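Local coordinates for protein tRNA delta(2)-isopentenylpyrophosphate transferase (Staphylococcus epidermidis ATCC 12228, PDB 3D3Q) that probably transfers a dimethylallyl group from dimethylallyl diphosphate onto the adenine at position 37 of tRNAs that read codons beginning with uridine, at residues N144-Y149 against R171-Y176; L112-A117 against N286-H291; L199-E204 against D305-Q310; K155-D160 against K181-R186. All blocks are in the same frame, centred on the assembly; numbering follows the deposited sequence.

Overall arrangement
Contacts 1 and 4, with centres about 10 Å apart, lie together and join helices between residues 143 and 192, well away from the nucleotide-binding core. Contact 2 bridges them to contact 3: Arg186 of contact 4 packs on its Lys287 and Met288, Tyr175 of contact 1 touches its Asn286, and His291 N is 2.9 Å from Leu200 O of contact 3 in a probable hydrogen bond. The centres of contacts 2 and 3 are about 16 Å apart. The side chain of Ile201 in contact 3 is about 7 Å from that of Lys20, in the P-loop predicted to bind ATP. In contact 2 the side chain of Met288 is about 10 Å from that of Thr105, a probable tRNA-interacting site.

Contact 1 (N144-Y149 against R171-Y176); sequences NKLHEY and RAIEYY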
loop_
_atom_site.group_PDB
_atom_site.type_symbol
_atom_site.label_atom_id
_atom_site.label_comp_id
_atom_site.label_asym_id
_atom_site.label_seq_id
_atom_site.Cartn_x
_atom_site.Cartn_y
_atom_site.Cartn_z
ATOM N N ASN A 144 -23.576 23.899 -2.125
ATOM C CA ASN A 144 -24.565 23.710 -1.065
ATOM C C ASN A 144 -25.586 22.610 -1.359
ATOM O O ASN A 144 -25.975 21.866 -0.458
ATOM C CB ASN A 144 -25.298 25.028 -0.757
ATOM C CG ASN A 144 -24.654 25.816 0.395
ATOM O OD1 ASN A 144 -24.672 25.387 1.557
ATOM N ND2 ASN A 144 -24.088 26.977 0.072
ATOM N N LYS A 145 -26.019 22.490 -2.606
ATOM C CA LYS A 145 -27.000 21.464 -2.927
ATOM C C LYS A 145 -26.404 20.085 -2.661
ATOM O O LYS A 145 -27.092 19.193 -2.172
ATOM C CB LYS A 145 -27.450 21.586 -4.384
ATOM C CG LYS A 145 -28.815 20.958 -4.673
ATOM C CD LYS A 145 -29.175 21.061 -6.170
ATOM C CE LYS A 145 -30.540 20.442 -6.501
ATOM N NZ LYS A 145 -30.735 20.356 -7.975
ATOM N N LEU A 146 -25.120 19.927 -2.966
ATOM C CA LEU A 146 -24.422 18.661 -2.748
ATOM C C LEU A 146 -24.233 18.396 -1.257
ATOM O O LEU A 146 -24.155 17.244 -0.824
ATOM C CB LEU A 146 -23.055 18.679 -3.425
ATOM C CG LEU A 146 -22.184 17.443 -3.179
ATOM C CD1 LEU A 146 -22.751 16.273 -3.951
ATOM C CD2 LEU A 146 -20.745 17.713 -3.609
ATOM N N HIS A 147 -24.141 19.478 -0.484
ATOM C CA HIS A 147 -23.970 19.398 0.967
ATOM C C HIS A 147 -25.274 18.937 1.597
ATOM O O HIS A 147 -25.262 18.125 2.520
ATOM C CB HIS A 147 -23.585 20.767 1.530
ATOM C CG HIS A 147 -23.189 20.740 2.975
ATOM N ND1 HIS A 147 -22.098 20.035 3.436
ATOM C CD2 HIS A 147 -23.711 21.368 4.056
ATOM C CE1 HIS A 147 -21.960 20.233 4.734
ATOM N NE2 HIS A 147 -22.927 21.038 5.134
ATOM N N GLU A 148 -26.390 19.477 1.094
ATOM C CA GLU A 148 -27.727 19.125 1.585
ATOM C C GLU A 148 -27.851 17.617 1.405
ATOM O O GLU A 148 -28.257 16.898 2.316
ATOM C CB GLU A 148 -28.857 19.787 0.761
ATOM C CG GLU A 148 -28.822 21.326 0.534
ATOM C CD GLU A 148 -28.895 22.181 1.803
ATOM O OE1 GLU A 148 -28.969 23.435 1.677
ATOM O OE2 GLU A 148 -28.870 21.609 2.920
ATOM N N TYR A 149 -27.496 17.163 0.207
ATOM C CA TYR A 149 -27.543 15.757 -0.152
ATOM C C TYR A 149 -26.766 14.922 0.842
ATOM O O TYR A 149 -27.225 13.875 1.276
ATOM C CB TYR A 149 -26.963 15.550 -1.552
ATOM C CG TYR A 149 -26.921 14.108 -1.966
ATOM C CD1 TYR A 149 -28.087 13.354 -2.027
ATOM C CD2 TYR A 149 -25.713 13.485 -2.283
ATOM C CE1 TYR A 149 -28.060 12.012 -2.391
ATOM C CE2 TYR A 149 -25.674 12.133 -2.654
ATOM C CZ TYR A 149 -26.856 11.407 -2.705
ATOM O OH TYR A 149 -26.856 10.078 -3.077
ATOM N N ARG A 171 -15.953 12.658 -0.746
ATOM C CA ARG A 171 -15.373 11.494 -0.120
ATOM C C ARG A 171 -16.393 10.829 0.803
ATOM O O ARG A 171 -16.484 9.606 0.862
ATOM C CB ARG A 171 -14.147 11.900 0.674
ATOM C CG ARG A 171 -12.900 11.209 0.208
ATOM C CD ARG A 171 -12.395 10.255 1.271
ATOM N NE ARG A 171 -13.281 9.109 1.541
ATOM C CZ ARG A 171 -13.570 8.146 0.668
ATOM N NH1 ARG A 171 -14.366 7.153 1.029
ATOM N NH2 ARG A 171 -13.072 8.185 -0.565
ATOM N N ALA A 172 -17.160 11.641 1.520
ATOM C CA ALA A 172 -18.173 11.120 2.411
ATOM C C ALA A 172 -19.312 10.531 1.578
ATOM O O ALA A 172 -19.721 9.389 1.784
ATOM C CB ALA A 172 -18.693 12.223 3.320
ATOM N N ILE A 173 -19.828 11.305 0.629
ATOM C CA ILE A 173 -20.898 10.827 -0.238
ATOM C C ILE A 173 -20.440 9.596 -1.020
ATOM O O ILE A 173 -21.203 8.657 -1.228
ATOM C CB ILE A 173 -21.320 11.930 -1.211
ATOM C CG1 ILE A 173 -21.921 13.080 -0.411
ATOM C CG2 ILE A 173 -22.312 11.393 -2.227
ATOM C CD1 ILE A 173 -22.071 14.333 -1.199
ATOM N N GLU A 174 -19.182 9.601 -1.438
ATOM C CA GLU A 174 -18.608 8.482 -2.173
ATOM C C GLU A 174 -18.579 7.196 -1.334
ATOM O O GLU A 174 -18.959 6.123 -1.809
ATOM C CB GLU A 174 -17.191 8.840 -2.602
ATOM C CG GLU A 174 -16.475 7.759 -3.374
ATOM C CD GLU A 174 -15.028 8.110 -3.673
ATOM O OE1 GLU A 174 -14.363 7.273 -4.337
ATOM O OE2 GLU A 174 -14.565 9.204 -3.244
ATOM N N TYR A 175 -18.119 7.315 -0.089
ATOM C CA TYR A 175 -18.020 6.193 0.848
ATOM C C TYR A 175 -19.375 5.541 1.129
ATOM O O TYR A 175 -19.510 4.317 1.085
ATOM C CB TYR A 175 -17.417 6.685 2.161
ATOM C CG TYR A 175 -17.356 5.628 3.221
ATOM C CD1 TYR A 175 -16.330 4.689 3.240
ATOM C CD2 TYR A 175 -18.333 5.556 4.197
ATOM C CE1 TYR A 175 -16.280 3.698 4.212
ATOM C CE2 TYR A 175 -18.296 4.581 5.169
ATOM C CZ TYR A 175 -17.273 3.652 5.181
ATOM O OH TYR A 175 -17.260 2.696 6.174
ATOM N N TYR A 176 -20.361 6.380 1.442
ATOM C CA TYR A 176 -21.728 5.954 1.718
ATOM C C TYR A 176 -22.285 5.156 0.545
ATOM O O TYR A 176 -22.651 3.998 0.688
ATOM C CB TYR A 176 -22.623 7.180 1.937
ATOM C CG TYR A 176 -24.081 6.822 2.070
ATOM C CD1 TYR A 176 -24.497 5.913 3.040
ATOM C CD2 TYR A 176 -25.040 7.352 1.212
ATOM C CE1 TYR A 176 -25.828 5.535 3.155
ATOM C CE2 TYR A 176 -26.382 6.975 1.313
ATOM C CZ TYR A 176 -26.770 6.069 2.290
ATOM O OH TYR A 176 -28.087 5.683 2.437
#
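Ile173 of helix 166-179 points at helix 143-153 and packs against two residues one turn apart, Leu146 and Tyr149. The tight part lies at its two branches. CD1 reaches Leu146, 3.4 Å from its CD1 and 3.7 Å from its CG, and also lies 3.6 Å from the carbonyl oxygen Leu146 O. The other branch, CG2, serves the tyrosine: it stands 3.5 Å from Tyr149 CE2 and meets the ring at its edge, near the ring plane and not over a face. With CG2 opposite the backbone N and CG1 beside it (chi1 -65°), one residue can send a methyl to each partner. Leu146 and Tyr149 leave the helix off to the side and bring the branched end of the leucine and the ring edge of the tyrosine to the isoleucine. Leu150 of helix 143-153 also touches Ile173, and Leu170 of helix 166-179 also touches Leu146.

Leu146 and Ile173 are buried, whereas Tyr149 is partly exposed, with Phe153 edge-to-face with its ring. Toward solvent lie Lys145 and Glu148, while Glu174 turns elsewhere, forming salt bridges with Arg171 (OE2 to NH2, 3.2 Å) and Lys178. Helix meets helix almost wholly through hydrocarbon, with the carbonyl oxygen of Leu146 beside the Ile173 methyl; the fit therefore rests on shape and exclusion of water, and not on directed polar bonds.

Contact 2 (L112-A117 against N286-H291); sequences LLYNYA and NKMNVH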
loop_
_atom_site.group_PDB
_atom_site.type_symbol
_atom_site.label_atom_id
_atom_site.label_comp_id
_atom_site.label_asym_id
_atom_site.label_seq_id
_atom_site.Cartn_x
_atom_site.Cartn_y
_atom_site.Cartn_z
ATOM N N LEU A 112 -2.087 -2.923 11.754
ATOM C CA LEU A 112 -1.023 -2.310 12.543
ATOM C C LEU A 112 -1.376 -0.927 13.057
ATOM O O LEU A 112 -0.887 -0.500 14.100
ATOM C CB LEU A 112 0.259 -2.204 11.700
ATOM C CG LEU A 112 1.401 -1.316 12.211
ATOM C CD1 LEU A 112 1.915 -1.803 13.565
ATOM C CD2 LEU A 112 2.504 -1.317 11.180
ATOM N N LEU A 113 -2.217 -0.221 12.319
ATOM C CA LEU A 113 -2.587 1.128 12.712
ATOM C C LEU A 113 -3.734 1.204 13.712
ATOM O O LEU A 113 -3.715 2.035 14.617
ATOM C CB LEU A 113 -2.936 1.948 11.467
ATOM C CG LEU A 113 -1.785 2.076 10.463
ATOM C CD1 LEU A 113 -2.266 2.808 9.230
ATOM C CD2 LEU A 113 -0.622 2.817 11.109
ATOM N N TYR A 114 -4.707 0.315 13.568
ATOM C CA TYR A 114 -5.879 0.326 14.428
ATOM C C TYR A 114 -6.088 -0.957 15.197
ATOM O O TYR A 114 -5.765 -2.032 14.709
ATOM C CB TYR A 114 -7.114 0.588 13.572
ATOM C CG TYR A 114 -6.935 1.739 12.614
ATOM C CD1 TYR A 114 -6.625 3.001 13.092
ATOM C CD2 TYR A 114 -7.068 1.563 11.235
ATOM C CE1 TYR A 114 -6.447 4.064 12.239
ATOM C CE2 TYR A 114 -6.894 2.629 10.358
ATOM C CZ TYR A 114 -6.580 3.886 10.881
ATOM O OH TYR A 114 -6.398 4.980 10.080
ATOM N N ASN A 115 -6.648 -0.847 16.394
ATOM C CA ASN A 115 -6.921 -2.020 17.204
ATOM C C ASN A 115 -8.355 -2.474 17.097
ATOM O O ASN A 115 -9.026 -2.600 18.113
ATOM C CB ASN A 115 -6.641 -1.730 18.660
ATOM C CG ASN A 115 -5.240 -2.033 19.037
ATOM O OD1 ASN A 115 -4.882 -1.937 20.204
ATOM N ND2 ASN A 115 -4.417 -2.409 18.052
ATOM N N TYR A 116 -8.833 -2.715 15.884
ATOM C CA TYR A 116 -10.207 -3.154 15.714
ATOM C C TYR A 116 -10.287 -4.206 14.621
ATOM O O TYR A 116 -9.425 -4.267 13.739
ATOM C CB TYR A 116 -11.141 -1.949 15.403
ATOM C CG TYR A 116 -11.313 -1.578 13.919
ATOM C CD1 TYR A 116 -12.261 -2.228 13.105
ATOM C CD2 TYR A 116 -10.492 -0.602 13.309
ATOM C CE1 TYR A 116 -12.372 -1.920 11.730
ATOM C CE2 TYR A 116 -10.607 -0.293 11.936
ATOM C CZ TYR A 116 -11.542 -0.961 11.166
ATOM O OH TYR A 116 -11.623 -0.700 9.832
ATOM N N ALA A 117 -11.313 -5.050 14.699
ATOM C CA ALA A 117 -11.516 -6.101 13.714
ATOM C C ALA A 117 -12.252 -5.508 12.523
ATOM O O ALA A 117 -13.338 -4.949 12.678
ATOM C CB ALA A 117 -12.327 -7.236 14.326
ATOM N N ASN A 286 -10.579 3.433 -0.256
ATOM C CA ASN A 286 -11.894 3.204 0.312
ATOM C C ASN A 286 -11.869 2.693 1.748
ATOM O O ASN A 286 -12.871 2.188 2.243
ATOM C CB ASN A 286 -12.650 2.198 -0.556
ATOM C CG ASN A 286 -12.840 2.674 -1.974
ATOM O OD1 ASN A 286 -13.216 1.896 -2.860
ATOM N ND2 ASN A 286 -12.586 3.959 -2.204
ATOM N N LYS A 287 -10.738 2.810 2.426
ATOM C CA LYS A 287 -10.661 2.298 3.784
ATOM C C LYS A 287 -9.759 3.149 4.642
ATOM O O LYS A 287 -9.965 3.283 5.849
ATOM C CB LYS A 287 -10.106 0.870 3.786
ATOM C CG LYS A 287 -10.860 -0.139 2.946
ATOM C CD LYS A 287 -12.141 -0.565 3.623
ATOM C CE LYS A 287 -12.739 -1.798 2.948
ATOM N NZ LYS A 287 -11.814 -2.975 2.963
HETATM N N MSE A 288 -8.742 3.715 4.013
HETATM C CA MSE A 288 -7.774 4.534 4.725
HETATM C C MSE A 288 -7.869 5.973 4.315
HETATM O O MSE A 288 -8.365 6.310 3.240
HETATM C CB MSE A 288 -6.353 4.073 4.422
HETATM C CG MSE A 288 -6.129 2.582 4.469
HETATM SE SE MSE A 288 -5.914 1.924 6.238
HETATM C CE MSE A 288 -4.031 2.319 6.464
ATOM N N ASN A 289 -7.367 6.821 5.187
ATOM C CA ASN A 289 -7.349 8.228 4.909
ATOM C C ASN A 289 -5.882 8.508 4.634
ATOM O O ASN A 289 -5.126 8.873 5.528
ATOM C CB ASN A 289 -7.826 9.017 6.123
ATOM C CG ASN A 289 -7.928 10.491 5.835
ATOM O OD1 ASN A 289 -8.669 10.906 4.937
ATOM N ND2 ASN A 289 -7.177 11.298 6.581
ATOM N N VAL A 290 -5.484 8.298 3.389
ATOM C CA VAL A 290 -4.110 8.504 2.974
ATOM C C VAL A 290 -3.899 9.856 2.297
ATOM O O VAL A 290 -4.771 10.340 1.570
ATOM C CB VAL A 290 -3.670 7.428 1.961
ATOM C CG1 VAL A 290 -2.181 7.520 1.722
ATOM C CG2 VAL A 290 -4.066 6.058 2.456
ATOM N N HIS A 291 -2.729 10.455 2.534
ATOM C CA HIS A 291 -2.347 11.736 1.922
ATOM C C HIS A 291 -1.604 11.317 0.651
ATOM O O HIS A 291 -0.405 11.067 0.668
ATOM C CB HIS A 291 -1.422 12.525 2.861
ATOM C CG HIS A 291 -1.122 13.919 2.395
ATOM N ND1 HIS A 291 -0.374 14.185 1.268
ATOM C CD2 HIS A 291 -1.440 15.122 2.928
ATOM C CE1 HIS A 291 -0.238 15.492 1.127
ATOM N NE2 HIS A 291 -0.875 16.083 2.122
#
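Leu113 sets its CD1 methyl 3.3 Å from the CE methyl of Met288, which is present as selenomethionine, and the two side chains cross at about a right angle. Leu113 is in the last turn of helix 106-113 and aims at the loop after helix 262-286, yet the backbones stay well apart, the closest CA atoms, Leu113 CA and Met288 CA, being 10.1 Å from each other. The two side chains share that gap, and Met288 contributes a folded chain: chi2 at -80° and chi3 at -83° bend it twice and carry CE round to the leucine.

Tyr114, the first residue to leave the helical conformation, supplies the second partner. Its CE2 lies 4.3 Å from Met288 SE, and the selenium sits at the edge of the ring near its plane. One ring face is occupied by the preceding residue, with Leu113 CB 3.9 Å above the plane and over the ring centre. Leu113 and the Tyr114 ring thus lie together against Met288; the backbone of Leu113 is hydrogen-bonded to Asn195. Strand 197-204 adds Thr198 against Leu113 and Leu200 against Met288, while Lys287 O accepts a hydrogen bond from Gln190. A long, bent side chain, a selenoether in this crystal, joins helix end and loop by dispersion forces, an apolar join across a distance the backbones do not close.

Contact 3 (L199-E204 against D305-Q310); sequences LLIGIE and DEITTQ
Strand 197-204 and helix 300-314 run broadly in opposite directions where they pass, as their closest residues reveal: Leu199 CA lies 8.1 Å from Gln310 CA, and further along the strand Ile201 CA lies 8.3 Å from Ile307 CA. Alternation along the strand sends Leu199 and Ile201 to the helix, and Leu200 between them to the other face of the sheet.

Each strand residue has its own helix partner. Leu199 straddles the base of Gln310: its CD1 is 3.5 Å from Gln310 CG, and its CD2 is 4.1 Å from Gln310 CB. The glutamine therefore contributes its aliphatic part, and a bend at chi2 of 71° swings the amide off from the leucine. The second pair is less intimately packed: the Ile307 CD1 methyl lies across the CG1-CD1 branch of Ile201, 4.2 Å from Ile201 CD1, with the side chains at about a right angle. In Ile201 the CG1 branch stands between the backbone N and the carbonyl carbon (chi1 82°), which turns it out to the helix. Polar atoms of the two segments take no part in these contacts.

The strand is an inner member of the parallel sheet of this P-loop NTPase-related core, its backbone hydrogen-bonded to Leu9, Val11 and Val13 on one flank and to His291 on the other. Helix 300-314 lies over that sheet beside helix 20-30, whose Leu23 touches both Ile201 and Ile307, while Glu306 and Gln310 also reach His291 of strand 291-294.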
loop_
_atom_site.group_PDB
_atom_site.type_symbol
_atom_site.label_atom_id
_atom_site.label_comp_id
_atom_site.label_asym_id
_atom_site.label_seq_id
_atom_site.Cartn_x
_atom_site.Cartn_y
_atom_site.Cartn_z
ATOM N N LEU A 199 1.368 9.266 9.927
ATOM C CA LEU A 199 1.477 10.216 8.834
ATOM C C LEU A 199 1.422 9.328 7.592
ATOM O O LEU A 199 2.426 9.091 6.930
ATOM C CB LEU A 199 2.802 10.979 8.907
ATOM C CG LEU A 199 3.154 11.925 7.749
ATOM C CD1 LEU A 199 1.927 12.646 7.202
ATOM C CD2 LEU A 199 4.178 12.908 8.261
ATOM N N LEU A 200 0.231 8.818 7.309
ATOM C CA LEU A 200 0.014 7.912 6.200
ATOM C C LEU A 200 0.025 8.585 4.838
ATOM O O LEU A 200 -0.863 9.369 4.515
ATOM C CB LEU A 200 -1.307 7.183 6.413
ATOM C CG LEU A 200 -1.654 6.022 5.497
ATOM C CD1 LEU A 200 -0.683 4.863 5.699
ATOM C CD2 LEU A 200 -3.076 5.574 5.805
ATOM N N ILE A 201 1.040 8.271 4.038
ATOM C CA ILE A 201 1.151 8.852 2.706
ATOM C C ILE A 201 1.231 7.742 1.638
ATOM O O ILE A 201 1.827 6.683 1.852
ATOM C CB ILE A 201 2.384 9.837 2.601
ATOM C CG1 ILE A 201 3.668 9.082 2.361
ATOM C CG2 ILE A 201 2.572 10.608 3.889
ATOM C CD1 ILE A 201 4.043 9.052 0.931
ATOM N N GLY A 202 0.599 7.991 0.495
ATOM C CA GLY A 202 0.594 7.025 -0.586
ATOM C C GLY A 202 0.941 7.660 -1.918
ATOM O O GLY A 202 0.618 8.822 -2.157
ATOM N N ILE A 203 1.616 6.903 -2.778
ATOM C CA ILE A 203 1.997 7.390 -4.097
ATOM C C ILE A 203 0.978 6.886 -5.102
ATOM O O ILE A 203 0.815 5.681 -5.289
ATOM C CB ILE A 203 3.373 6.880 -4.501
ATOM C CG1 ILE A 203 4.402 7.238 -3.431
ATOM C CG2 ILE A 203 3.767 7.496 -5.820
ATOM C CD1 ILE A 203 5.775 6.674 -3.718
ATOM N N GLU A 204 0.301 7.816 -5.754
ATOM C CA GLU A 204 -0.740 7.473 -6.706
ATOM C C GLU A 204 -0.350 7.761 -8.157
ATOM O O GLU A 204 0.670 8.381 -8.428
ATOM C CB GLU A 204 -1.994 8.268 -6.352
ATOM C CG GLU A 204 -3.227 7.917 -7.156
ATOM C CD GLU A 204 -4.233 9.048 -7.182
ATOM O OE1 GLU A 204 -3.887 10.127 -7.721
ATOM O OE2 GLU A 204 -5.358 8.851 -6.663
ATOM N N ASP A 305 9.602 16.870 -0.100
ATOM C CA ASP A 305 9.306 18.190 0.433
ATOM C C ASP A 305 7.899 18.264 0.946
ATOM O O ASP A 305 7.623 18.984 1.897
ATOM C CB ASP A 305 9.524 19.266 -0.618
ATOM C CG ASP A 305 10.986 19.553 -0.829
ATOM O OD1 ASP A 305 11.697 19.737 0.194
ATOM O OD2 ASP A 305 11.430 19.606 -2.002
ATOM N N GLU A 306 7.001 17.536 0.297
ATOM C CA GLU A 306 5.611 17.507 0.720
ATOM C C GLU A 306 5.568 16.917 2.121
ATOM O O GLU A 306 4.843 17.402 2.991
ATOM C CB GLU A 306 4.795 16.639 -0.227
ATOM C CG GLU A 306 3.884 17.424 -1.149
ATOM C CD GLU A 306 2.733 18.056 -0.411
ATOM O OE1 GLU A 306 1.986 17.301 0.260
ATOM O OE2 GLU A 306 2.579 19.298 -0.504
ATOM N N ILE A 307 6.359 15.868 2.325
ATOM C CA ILE A 307 6.440 15.181 3.607
ATOM C C ILE A 307 7.164 16.035 4.638
ATOM O O ILE A 307 6.836 16.005 5.821
ATOM C CB ILE A 307 7.187 13.822 3.461
ATOM C CG1 ILE A 307 6.371 12.875 2.589
ATOM C CG2 ILE A 307 7.410 13.181 4.823
ATOM C CD1 ILE A 307 7.045 11.565 2.329
ATOM N N THR A 308 8.144 16.805 4.183
ATOM C CA THR A 308 8.920 17.641 5.083
ATOM C C THR A 308 8.042 18.755 5.642
ATOM O O THR A 308 8.226 19.195 6.771
ATOM C CB THR A 308 10.170 18.205 4.354
ATOM O OG1 THR A 308 11.217 18.427 5.305
ATOM C CG2 THR A 308 9.847 19.500 3.643
ATOM N N THR A 309 7.064 19.185 4.858
ATOM C CA THR A 309 6.159 20.232 5.294
ATOM C C THR A 309 5.183 19.659 6.305
ATOM O O THR A 309 4.794 20.318 7.264
ATOM C CB THR A 309 5.370 20.784 4.106
ATOM O OG1 THR A 309 6.284 21.345 3.155
ATOM C CG2 THR A 309 4.377 21.845 4.558
ATOM N N GLN A 310 4.791 18.418 6.072
ATOM C CA GLN A 310 3.865 17.734 6.947
ATOM C C GLN A 310 4.564 17.443 8.280
ATOM O O GLN A 310 3.936 17.491 9.331
ATOM C CB GLN A 310 3.399 16.434 6.285
ATOM C CG GLN A 310 1.919 16.114 6.445
ATOM C CD GLN A 310 1.009 17.029 5.638
ATOM O OE1 GLN A 310 -0.210 16.847 5.615
ATOM N NE2 GLN A 310 1.596 18.016 4.973
#

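Contact 4 (K155-D160 against K181-R186); sequences KESAKD and KLLSSR
Two helices meet near their starts here, the short helix 155-160 and helix 184-192, on either side of helix 166-179 in the chain. Backbones come close, Ser157 CA being 5.4 Å from Ser184 CA, consistent with the small side chains of Ser157 and Ser184 facing each other. Ser157 is directed at the second segment, its OG lying near Leu183 CD1 and 3.4 Å from Ser184 CB. Across this contact that oxygen meets carbon; its hydrogen bond is made with a residue flanking the segments. Beside it Glu156 lays its stem along Ser184, with its CB 3.6 Å from Ser184 OG and its CG 3.8 Å from Ser184 CB. An extended chain, CG opposite the backbone N (chi1 179°), carries the carboxylate onward, where it makes a weak, long ion pair with Lys188.

Ser184 OG is hydrogen-bonded to OD1 of Asp154, and the other oxygen of that carboxylate takes the backbone N of Ser157. Leu183 is backed by Ala172 and Tyr175 of helix 166-179. Both serine hydroxyls thus bond outside the pair and the direct contact is van der Waals, while a polar link between the segments runs through Asp154.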
loop_
_atom_site.group_PDB
_atom_site.type_symbol
_atom_site.label_atom_id
_atom_site.label_comp_id
_atom_site.label_asym_id
_atom_site.label_seq_id
_atom_site.Cartn_x
_atom_site.Cartn_y
_atom_site.Cartn_z
ATOM N N LYS A 155 -25.456 12.985 8.999
ATOM C CA LYS A 155 -25.619 14.284 9.627
ATOM C C LYS A 155 -24.319 14.714 10.299
ATOM O O LYS A 155 -23.906 15.873 10.201
ATOM C CB LYS A 155 -26.756 14.221 10.644
ATOM C CG LYS A 155 -27.361 15.566 11.005
ATOM C CD LYS A 155 -28.070 16.228 9.817
ATOM C CE LYS A 155 -29.353 15.492 9.412
ATOM N NZ LYS A 155 -30.168 16.306 8.458
ATOM N N GLU A 156 -23.662 13.774 10.965
ATOM C CA GLU A 156 -22.411 14.075 11.647
ATOM C C GLU A 156 -21.335 14.613 10.700
ATOM O O GLU A 156 -20.633 15.563 11.046
ATOM C CB GLU A 156 -21.902 12.829 12.371
ATOM C CG GLU A 156 -20.593 13.062 13.091
ATOM C CD GLU A 156 -20.465 12.185 14.317
ATOM O OE1 GLU A 156 -21.411 12.184 15.129
ATOM O OE2 GLU A 156 -19.425 11.525 14.488
ATOM N N SER A 157 -21.212 14.018 9.515
ATOM C CA SER A 157 -20.214 14.465 8.542
ATOM C C SER A 157 -20.514 15.854 7.980
ATOM O O SER A 157 -19.687 16.766 8.078
ATOM C CB SER A 157 -20.094 13.475 7.378
ATOM O OG SER A 157 -19.027 12.541 7.582
ATOM N N ALA A 158 -21.694 16.018 7.385
ATOM C CA ALA A 158 -22.073 17.306 6.807
ATOM C C ALA A 158 -22.074 18.393 7.876
ATOM O O ALA A 158 -21.986 19.580 7.568
ATOM C CB ALA A 158 -23.447 17.206 6.154
ATOM N N LYS A 159 -22.176 17.983 9.134
ATOM C CA LYS A 159 -22.170 18.939 10.225
ATOM C C LYS A 159 -20.842 19.709 10.250
ATOM O O LYS A 159 -20.820 20.915 10.051
ATOM C CB LYS A 159 -22.396 18.230 11.565
ATOM C CG LYS A 159 -22.516 19.164 12.765
ATOM C CD LYS A 159 -22.503 18.394 14.084
ATOM C CE LYS A 159 -22.485 19.333 15.292
ATOM N NZ LYS A 159 -22.415 18.594 16.602
ATOM N N ASP A 160 -19.730 19.025 10.464
ATOM C CA ASP A 160 -18.449 19.721 10.513
ATOM C C ASP A 160 -17.836 20.102 9.144
ATOM O O ASP A 160 -17.239 21.175 9.012
ATOM C CB ASP A 160 -17.449 18.881 11.253
ATOM C CG ASP A 160 -17.296 17.555 10.622
ATOM O OD1 ASP A 160 -17.985 16.603 11.072
ATOM O OD2 ASP A 160 -16.514 17.481 9.644
ATOM N N LYS A 181 -23.054 2.507 4.290
ATOM C CA LYS A 181 -23.066 2.729 5.724
ATOM C C LYS A 181 -22.347 4.004 6.128
ATOM O O LYS A 181 -21.678 4.666 5.320
ATOM C CB LYS A 181 -22.451 1.537 6.462
ATOM C CG LYS A 181 -20.961 1.342 6.225
ATOM C CD LYS A 181 -20.454 0.062 6.874
ATOM C CE LYS A 181 -18.988 -0.171 6.565
ATOM N NZ LYS A 181 -18.472 -1.439 7.144
ATOM N N LEU A 182 -22.520 4.320 7.410
ATOM C CA LEU A 182 -21.970 5.488 8.118
ATOM C C LEU A 182 -20.478 5.788 7.812
ATOM O O LEU A 182 -19.620 4.925 8.001
ATOM C CB LEU A 182 -22.192 5.246 9.644
ATOM C CG LEU A 182 -22.711 3.847 10.135
ATOM C CD1 LEU A 182 -22.529 3.643 11.647
ATOM C CD2 LEU A 182 -24.191 3.722 9.782
ATOM N N LEU A 183 -20.174 7.000 7.340
ATOM C CA LEU A 183 -18.784 7.382 7.025
ATOM C C LEU A 183 -18.054 8.054 8.183
ATOM O O LEU A 183 -16.885 7.784 8.463
ATOM C CB LEU A 183 -18.728 8.329 5.827
ATOM C CG LEU A 183 -17.357 9.011 5.547
ATOM C CD1 LEU A 183 -17.206 10.284 6.381
ATOM C CD2 LEU A 183 -16.205 8.050 5.823
ATOM N N SER A 184 -18.756 8.965 8.826
ATOM C CA SER A 184 -18.224 9.669 9.959
ATOM C C SER A 184 -17.970 8.657 11.074
ATOM O O SER A 184 -17.283 8.965 12.047
ATOM C CB SER A 184 -19.244 10.694 10.415
ATOM O OG SER A 184 -20.509 10.077 10.528
ATOM N N SER A 185 -18.533 7.456 10.937
ATOM C CA SER A 185 -18.356 6.405 11.942
ATOM C C SER A 185 -17.002 5.721 11.827
ATOM O O SER A 185 -16.389 5.378 12.842
ATOM C CB SER A 185 -19.454 5.341 11.833
ATOM O OG SER A 185 -20.664 5.769 12.439
ATOM N N ARG A 186 -16.552 5.500 10.590
ATOM C CA ARG A 186 -15.250 4.863 10.345
ATOM C C ARG A 186 -14.235 5.850 10.908
ATOM O O ARG A 186 -13.238 5.469 11.521
ATOM C CB ARG A 186 -14.981 4.679 8.841
ATOM C CG ARG A 186 -13.888 3.640 8.524
ATOM C CD ARG A 186 -13.395 3.728 7.083
ATOM N NE ARG A 186 -12.452 4.841 6.914
ATOM C CZ ARG A 186 -11.988 5.286 5.745
ATOM N NH1 ARG A 186 -12.366 4.728 4.597
ATOM N NH2 ARG A 186 -11.145 6.303 5.726
#